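2-dehydro-3-deoxy-d-gluconate/2-dehydro-3-deoxy-phosphogluconate aldolase (Picrophilus torridus, PDB 4UXD) is an archaeal aldolase of the dihydrodipicolinate synthetase family, whose subunits are built as parallel beta/alpha barrels and assemble as tetramers. Local coordinates at residues Thr68-Tyr73 and Pro288-Val293; Cys225-Thr228 and Gly233-Arg236; Pro258-Leu263 and Asn270-Tyr275. All blocks are in the same frame, centred on the assembly; numbering follows the deposited sequence.

Interaction 1 of 3, residues Thr68-Tyr73 and Pro288-Val293; sequences TGVFPY and PPMYRV
The Tyr73 ring carries the pyrrolidine of Pro289 on one face and the side chain of Met290 at its edge. Pro289 CD lies 3.6 Å from the ring centroid and 13° off the ring normal, a CH-pi contact over the face. Next to it Pro289 CG reaches the phenol end, 3.3 Å from Tyr73 CZ, so the proline ring covers the aromatic from its middle to the hydroxyl. Near the plane of the aromatic, Met290 CG approaches the rim at Tyr73 CE2, 3.7 Å away. Tyr73 is directed across by a first torsion of -63°, which sets CG anti to the carbonyl carbon, while its backbone N is held by Val70 O at 3.0 Å in the short 3-10 turn 71-73. The peptide bond before Pro289 is cis. Met290 reaches out through an extended chi2 of 169° and meets Val70 tip to tip, with SD 3.9 Å from Val70 CG2. No hydrogen bond joins the two segments, and the touching residues are buried, so apolar packing carries the contact. It joins the loop between strand 61-63 and helix 76-88 to the C-terminal loop beyond helix 270-279. Tyr273 of that helix packs against both Val70 and Met290, and Ile129 of the second subunit packs on Val70 and Tyr73, placing the contact at a subunit interface.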
# COMPACT_ATOMS: atom_id res chain seq x y z
N THR A 68 8.27 1.99 21.64
CA THR A 68 8.44 0.80 22.44
C THR A 68 7.75 0.97 23.79
O THR A 68 7.22 0.01 24.35
CB THR A 68 9.92 0.48 22.65
OG1 THR A 68 10.54 0.23 21.39
CG2 THR A 68 10.10 -0.74 23.54
N GLY A 69 7.76 2.21 24.29
CA GLY A 69 7.13 2.53 25.56
C GLY A 69 5.63 2.79 25.47
O GLY A 69 5.02 3.23 26.45
N VAL A 70 5.07 2.49 24.30
CA VAL A 70 3.68 2.72 23.95
C VAL A 70 3.09 4.00 24.57
O VAL A 70 1.99 4.00 25.11
CB VAL A 70 2.78 1.48 24.31
CG1 VAL A 70 3.07 0.32 23.37
CG2 VAL A 70 2.94 1.02 25.73
N PHE A 71 3.82 5.11 24.39
CA PHE A 71 3.46 6.39 25.00
C PHE A 71 2.02 6.86 24.72
O PHE A 71 1.42 7.47 25.61
CB PHE A 71 4.46 7.49 24.57
CG PHE A 71 4.37 7.90 23.12
CD1 PHE A 71 5.12 7.25 22.15
CD2 PHE A 71 3.53 8.93 22.74
CE1 PHE A 71 5.02 7.60 20.83
CE2 PHE A 71 3.43 9.29 21.42
CZ PHE A 71 4.18 8.61 20.45
N PRO A 72 1.45 6.60 23.52
CA PRO A 72 0.10 7.16 23.35
C PRO A 72 -0.99 6.43 24.12
O PRO A 72 -2.14 6.87 24.13
CB PRO A 72 -0.14 7.04 21.84
CG PRO A 72 0.67 5.90 21.44
CD PRO A 72 1.91 5.94 22.29
N TYR A 73 -0.67 5.31 24.74
CA TYR A 73 -1.66 4.60 25.54
C TYR A 73 -1.82 5.29 26.90
O TYR A 73 -2.76 5.01 27.62
CB TYR A 73 -1.29 3.12 25.72
CG TYR A 73 -1.24 2.31 24.44
CD1 TYR A 73 -1.74 2.82 23.24
CD2 TYR A 73 -0.68 1.04 24.43
CE1 TYR A 73 -1.68 2.09 22.06
CE2 TYR A 73 -0.62 0.29 23.24
CZ TYR A 73 -1.12 0.82 22.06
OH TYR A 73 -1.07 0.09 20.88
N PRO A 288 -4.76 -2.59 27.50
CA PRO A 288 -5.36 -2.65 26.16
C PRO A 288 -5.06 -1.37 25.38
O PRO A 288 -5.10 -0.30 25.98
CB PRO A 288 -6.85 -2.79 26.45
CG PRO A 288 -6.92 -3.48 27.78
CD PRO A 288 -5.70 -3.06 28.54
N PRO A 289 -4.76 -1.48 24.07
CA PRO A 289 -4.83 -2.66 23.19
C PRO A 289 -3.67 -3.67 23.31
O PRO A 289 -3.69 -4.67 22.60
CB PRO A 289 -4.83 -2.05 21.79
CG PRO A 289 -3.99 -0.81 21.94
CD PRO A 289 -4.22 -0.31 23.36
N MET A 290 -2.68 -3.43 24.16
CA MET A 290 -1.69 -4.46 24.46
C MET A 290 -2.41 -5.72 24.92
O MET A 290 -3.54 -5.66 25.42
CB MET A 290 -0.71 -4.01 25.56
CG MET A 290 0.07 -2.75 25.29
SD MET A 290 0.94 -2.13 26.75
CE MET A 290 2.43 -3.11 26.76
N TYR A 291 -1.76 -6.87 24.77
CA TYR A 291 -2.27 -8.10 25.35
C TYR A 291 -1.15 -9.14 25.46
O TYR A 291 -0.15 -9.06 24.74
CB TYR A 291 -3.44 -8.63 24.53
CG TYR A 291 -3.08 -9.10 23.14
CD1 TYR A 291 -3.07 -8.23 22.07
CD2 TYR A 291 -2.77 -10.43 22.91
CE1 TYR A 291 -2.74 -8.67 20.79
CE2 TYR A 291 -2.44 -10.88 21.65
CZ TYR A 291 -2.43 -10.00 20.60
OH TYR A 291 -2.11 -10.47 19.34
N ARG A 292 -1.29 -10.09 26.38
CA ARG A 292 -0.26 -11.13 26.57
C ARG A 292 -0.17 -12.02 25.33
O ARG A 292 -1.18 -12.33 24.71
CB ARG A 292 -0.56 -11.95 27.84
CG ARG A 292 -0.01 -13.40 27.88
CD ARG A 292 1.45 -13.50 28.33
NE ARG A 292 1.59 -14.51 29.39
CZ ARG A 292 1.95 -15.78 29.20
NH1 ARG A 292 2.24 -16.23 27.98
NH2 ARG A 292 2.02 -16.60 30.24
N VAL A 293 1.04 -12.45 25.01
CA VAL A 293 1.32 -13.05 23.71
C VAL A 293 1.80 -14.50 23.79
O VAL A 293 1.17 -15.40 23.23
CB VAL A 293 2.38 -12.19 22.99
CG1 VAL A 293 3.10 -12.96 21.91
CG2 VAL A 293 1.72 -10.96 22.38

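Interaction 2 of 3, residues Cys225-Thr228 and Gly233-Arg236; sequences CGTT and GIVR
Cys225 O is gripped by two donors of Thr228, its OG1 at 2.8 Å and its backbone N at 3.1 Å. The hydroxyl bond makes a C=O...O angle of 166°, nearly in line with the carbonyl. With chi1 at 62°, OG1 turns back to this carbonyl and CG2 is left to meet the helix, 3.9 Å from Ile234 CB. Ile234 is the residue on which the other three converge. Its CG2 lies 3.8 Å from Cys225 SG, and its CG1 comes within 3.5 Å of Thr227 OG1, the two side chains crossing at about a right angle. That hydroxyl oxygen is also hydrogen-bonded to Asp209 and accepts from a water at 2.7 Å. The same water takes the N-H of Ile234 at 2.9 Å, bridging the loop to a backbone amide in the first turn of the helix; no direct hydrogen bond crosses between the segments. The contact thus packs the 3-10 turn that follows strand 222-224 against the start of helix 233-240, at the last strand-to-helix connection of the barrel. Ile28 of strand 27-31 touches Thr228, Ile234 and Val235, whereas Met260 and Leu263 of helix 245-264 pack on Thr227.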
# COMPACT_ATOMS: atom_id res chain seq x y z
N CYS A 225 17.61 0.90 20.12
CA CYS A 225 17.37 -0.53 19.99
C CYS A 225 16.59 -1.14 21.15
O CYS A 225 17.12 -1.33 22.23
CB CYS A 225 18.72 -1.24 19.85
SG CYS A 225 19.74 -0.61 18.51
N GLY A 226 15.34 -1.49 20.89
CA GLY A 226 14.45 -2.00 21.93
C GLY A 226 14.92 -3.27 22.63
O GLY A 226 14.55 -3.51 23.78
N THR A 227 15.70 -4.09 21.96
CA THR A 227 16.17 -5.33 22.57
C THR A 227 17.08 -5.08 23.78
O THR A 227 17.33 -6.00 24.56
CB THR A 227 16.92 -6.20 21.57
OG1 THR A 227 18.11 -5.52 21.13
CG2 THR A 227 16.02 -6.53 20.39
N THR A 228 17.57 -3.85 23.95
CA THR A 228 18.41 -3.54 25.10
C THR A 228 17.62 -3.55 26.41
O THR A 228 18.20 -3.50 27.48
CB THR A 228 19.12 -2.17 24.94
OG1 THR A 228 18.14 -1.13 24.86
CG2 THR A 228 19.98 -2.17 23.70
N GLY A 233 23.16 -7.75 23.86
CA GLY A 233 23.66 -8.05 22.52
C GLY A 233 24.02 -6.82 21.69
O GLY A 233 25.14 -6.70 21.21
N ILE A 234 23.07 -5.91 21.54
CA ILE A 234 23.31 -4.68 20.81
C ILE A 234 24.48 -3.88 21.37
O ILE A 234 25.21 -3.25 20.61
CB ILE A 234 22.05 -3.78 20.79
CG1 ILE A 234 21.08 -4.27 19.72
CG2 ILE A 234 22.40 -2.30 20.55
CD1 ILE A 234 21.59 -4.10 18.29
N VAL A 235 24.67 -3.88 22.69
CA VAL A 235 25.72 -3.04 23.27
C VAL A 235 27.13 -3.63 23.07
O VAL A 235 28.08 -2.90 22.77
CB VAL A 235 25.48 -2.79 24.76
CG1 VAL A 235 26.61 -1.92 25.35
CG2 VAL A 235 24.15 -2.11 24.95
N ARG A 236 27.26 -4.95 23.25
CA ARG A 236 28.49 -5.65 22.90
C ARG A 236 28.86 -5.32 21.46
O ARG A 236 29.98 -4.91 21.18
CB ARG A 236 28.34 -7.17 23.07
CG ARG A 236 28.02 -7.60 24.50
CD ARG A 236 28.16 -9.11 24.72
NE ARG A 236 26.97 -9.84 24.31
CZ ARG A 236 26.87 -10.61 23.23
NH1 ARG A 236 27.90 -10.78 22.40
NH2 ARG A 236 25.72 -11.23 22.97
O HOH W 1 20.33 -5.81 22.55

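Interaction 3 of 3, residues Pro258-Leu263 and Asn270-Tyr275; sequences PLMKKL and NAYYEY
Leu263 fills the tight part of this contact, burying 98 Å² and dividing its two methyls between different partners. CD1 sits over one face of the Tyr272 ring, 4.0 Å from the centroid and 23° off the normal, shifted toward the rim at CZ. CD2 meets Ala271 CB at 3.8 Å, where the backbones are nearest: the CA atoms of Leu263 and Ala271 are 5.7 Å apart. The looser side, where Leu259 buries 31 Å² and Met260 18 Å², is made by these two and Tyr275, all partly exposed. Leu259, its CG anti to the backbone N (chi1 180°), extends CD1 obliquely to Tyr275 CE2 at 3.7 Å; Phe230 stacks with that tyrosine. Met260 starts away from helix 270-279, but the bend at chi2 turns SD back to 3.7 Å from Tyr272 OH, a hydroxyl hydrogen-bonded to a bound glycerol, and a second bend at chi3 keeps CE beside the same oxygen. A water accepts from Ala271 N at 3.1 Å and has only a weak bond to Leu263 O. The segment axes approach to 10.5 Å at an angle of 111°. With no direct hydrogen bond between the segments, the chemistry implies cohesion by dispersion and CH-pi contact, the Tyr272 ring offering a face to Leu263 and Tyr275 meeting leucine methyls obliquely.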
# COMPACT_ATOMS: atom_id res chain seq x y z
N PRO A 258 18.51 -13.03 15.28
CA PRO A 258 17.61 -14.13 15.61
C PRO A 258 16.63 -13.76 16.72
O PRO A 258 15.49 -14.23 16.70
CB PRO A 258 18.57 -15.24 16.04
CG PRO A 258 19.83 -14.91 15.34
CD PRO A 258 19.91 -13.43 15.43
N LEU A 259 17.08 -12.91 17.64
CA LEU A 259 16.18 -12.37 18.67
C LEU A 259 15.11 -11.46 18.08
O LEU A 259 13.93 -11.53 18.48
CB LEU A 259 16.97 -11.60 19.73
CG LEU A 259 16.07 -11.01 20.82
CD1 LEU A 259 15.42 -12.13 21.63
CD2 LEU A 259 16.85 -10.06 21.69
N MET A 260 15.52 -10.59 17.16
CA MET A 260 14.60 -9.70 16.46
C MET A 260 13.54 -10.47 15.67
O MET A 260 12.43 -9.98 15.48
CB MET A 260 15.36 -8.76 15.50
CG MET A 260 15.98 -7.52 16.16
SD MET A 260 14.76 -6.52 17.06
CE MET A 260 13.79 -5.77 15.76
N LYS A 261 13.88 -11.68 15.22
CA LYS A 261 12.93 -12.50 14.48
C LYS A 261 11.89 -13.07 15.42
O LYS A 261 10.70 -13.06 15.10
CB LYS A 261 13.63 -13.63 13.74
CG LYS A 261 12.68 -14.49 12.90
CD LYS A 261 13.42 -15.65 12.23
CE LYS A 261 12.46 -16.58 11.50
NZ LYS A 261 13.07 -17.91 11.24
N LYS A 262 12.36 -13.61 16.55
CA LYS A 262 11.48 -14.10 17.60
C LYS A 262 10.48 -13.01 17.98
O LYS A 262 9.27 -13.23 17.93
CB LYS A 262 12.28 -14.54 18.83
CG LYS A 262 13.04 -15.85 18.69
CD LYS A 262 12.15 -17.06 18.96
CE LYS A 262 12.93 -18.38 18.95
NZ LYS A 262 12.08 -19.55 19.31
N LEU A 263 10.99 -11.83 18.34
CA LEU A 263 10.14 -10.71 18.79
C LEU A 263 9.12 -10.22 17.74
O LEU A 263 8.07 -9.68 18.09
CB LEU A 263 11.03 -9.53 19.22
CG LEU A 263 11.87 -9.78 20.48
CD1 LEU A 263 12.89 -8.68 20.68
CD2 LEU A 263 10.99 -9.93 21.73
N ASN A 270 4.26 -6.16 22.33
CA ASN A 270 3.88 -6.97 23.47
C ASN A 270 4.96 -7.97 23.89
O ASN A 270 5.22 -8.12 25.08
CB ASN A 270 2.57 -7.66 23.15
CG ASN A 270 1.44 -6.66 22.95
OD1 ASN A 270 1.23 -5.79 23.79
ND2 ASN A 270 0.72 -6.77 21.82
N ALA A 271 5.60 -8.61 22.92
CA ALA A 271 6.65 -9.59 23.19
C ALA A 271 7.80 -9.00 24.00
O ALA A 271 8.42 -9.71 24.80
CB ALA A 271 7.18 -10.17 21.89
N TYR A 272 8.09 -7.72 23.80
CA TYR A 272 9.15 -7.03 24.54
C TYR A 272 8.81 -7.00 26.02
O TYR A 272 9.69 -7.13 26.88
CB TYR A 272 9.36 -5.60 24.04
CG TYR A 272 10.02 -5.51 22.67
CD1 TYR A 272 9.32 -5.84 21.51
CD2 TYR A 272 11.34 -5.11 22.54
CE1 TYR A 272 9.92 -5.76 20.26
CE2 TYR A 272 11.95 -5.04 21.30
CZ TYR A 272 11.23 -5.36 20.17
OH TYR A 272 11.84 -5.28 18.94
N TYR A 273 7.53 -6.83 26.30
CA TYR A 273 7.06 -6.74 27.66
C TYR A 273 7.14 -8.11 28.32
O TYR A 273 7.73 -8.24 29.39
CB TYR A 273 5.63 -6.14 27.69
CG TYR A 273 5.66 -4.63 27.51
CD1 TYR A 273 5.89 -4.06 26.27
CD2 TYR A 273 5.50 -3.79 28.59
CE1 TYR A 273 5.94 -2.68 26.11
CE2 TYR A 273 5.55 -2.41 28.44
CZ TYR A 273 5.78 -1.86 27.20
OH TYR A 273 5.82 -0.49 27.06
N GLU A 274 6.61 -9.15 27.68
CA GLU A 274 6.71 -10.48 28.25
C GLU A 274 8.18 -10.84 28.51
O GLU A 274 8.53 -11.35 29.57
CB GLU A 274 6.08 -11.52 27.32
CG GLU A 274 6.01 -12.91 27.92
CD GLU A 274 5.13 -13.86 27.11
OE1 GLU A 274 4.40 -13.37 26.23
OE2 GLU A 274 5.18 -15.09 27.35
N TYR A 275 9.03 -10.53 27.54
CA TYR A 275 10.41 -10.95 27.60
C TYR A 275 11.07 -10.31 28.80
O TYR A 275 11.88 -10.93 29.48
CB TYR A 275 11.15 -10.58 26.31
CG TYR A 275 12.36 -11.43 26.02
CD1 TYR A 275 13.50 -11.34 26.82
CD2 TYR A 275 12.39 -12.31 24.95
CE1 TYR A 275 14.62 -12.11 26.56
CE2 TYR A 275 13.50 -13.08 24.69
CZ TYR A 275 14.62 -12.98 25.49
OH TYR A 275 15.73 -13.75 25.23
O HOH W 2 5.96 -7.84 19.94

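From the N terminus, the chain first enters interaction 1 at 68-73, just after strand 61-63, and closes that loop only at 288-293, 215 residues later. Interactions 2 and 3 are nested inside it and follow one another in series: 225-228 returns to 233-236 after a short turn, then 258-263 returns to 270-275. Neither crosses the other. Interactions 2 and 3 touch directly, Gly226 lying against the Tyr272 ring. Interaction 3 meets interaction 1 through Tyr273 OH, which probably hydrogen-bonds to Thr68 O. Interactions 1 and 2 do not touch. Interaction 1 joins the early loop to the C-terminal tail, interaction 2 the turn after strand 222-224 to helix 233-240, and interaction 3 helix 245-264 to helix 270-279.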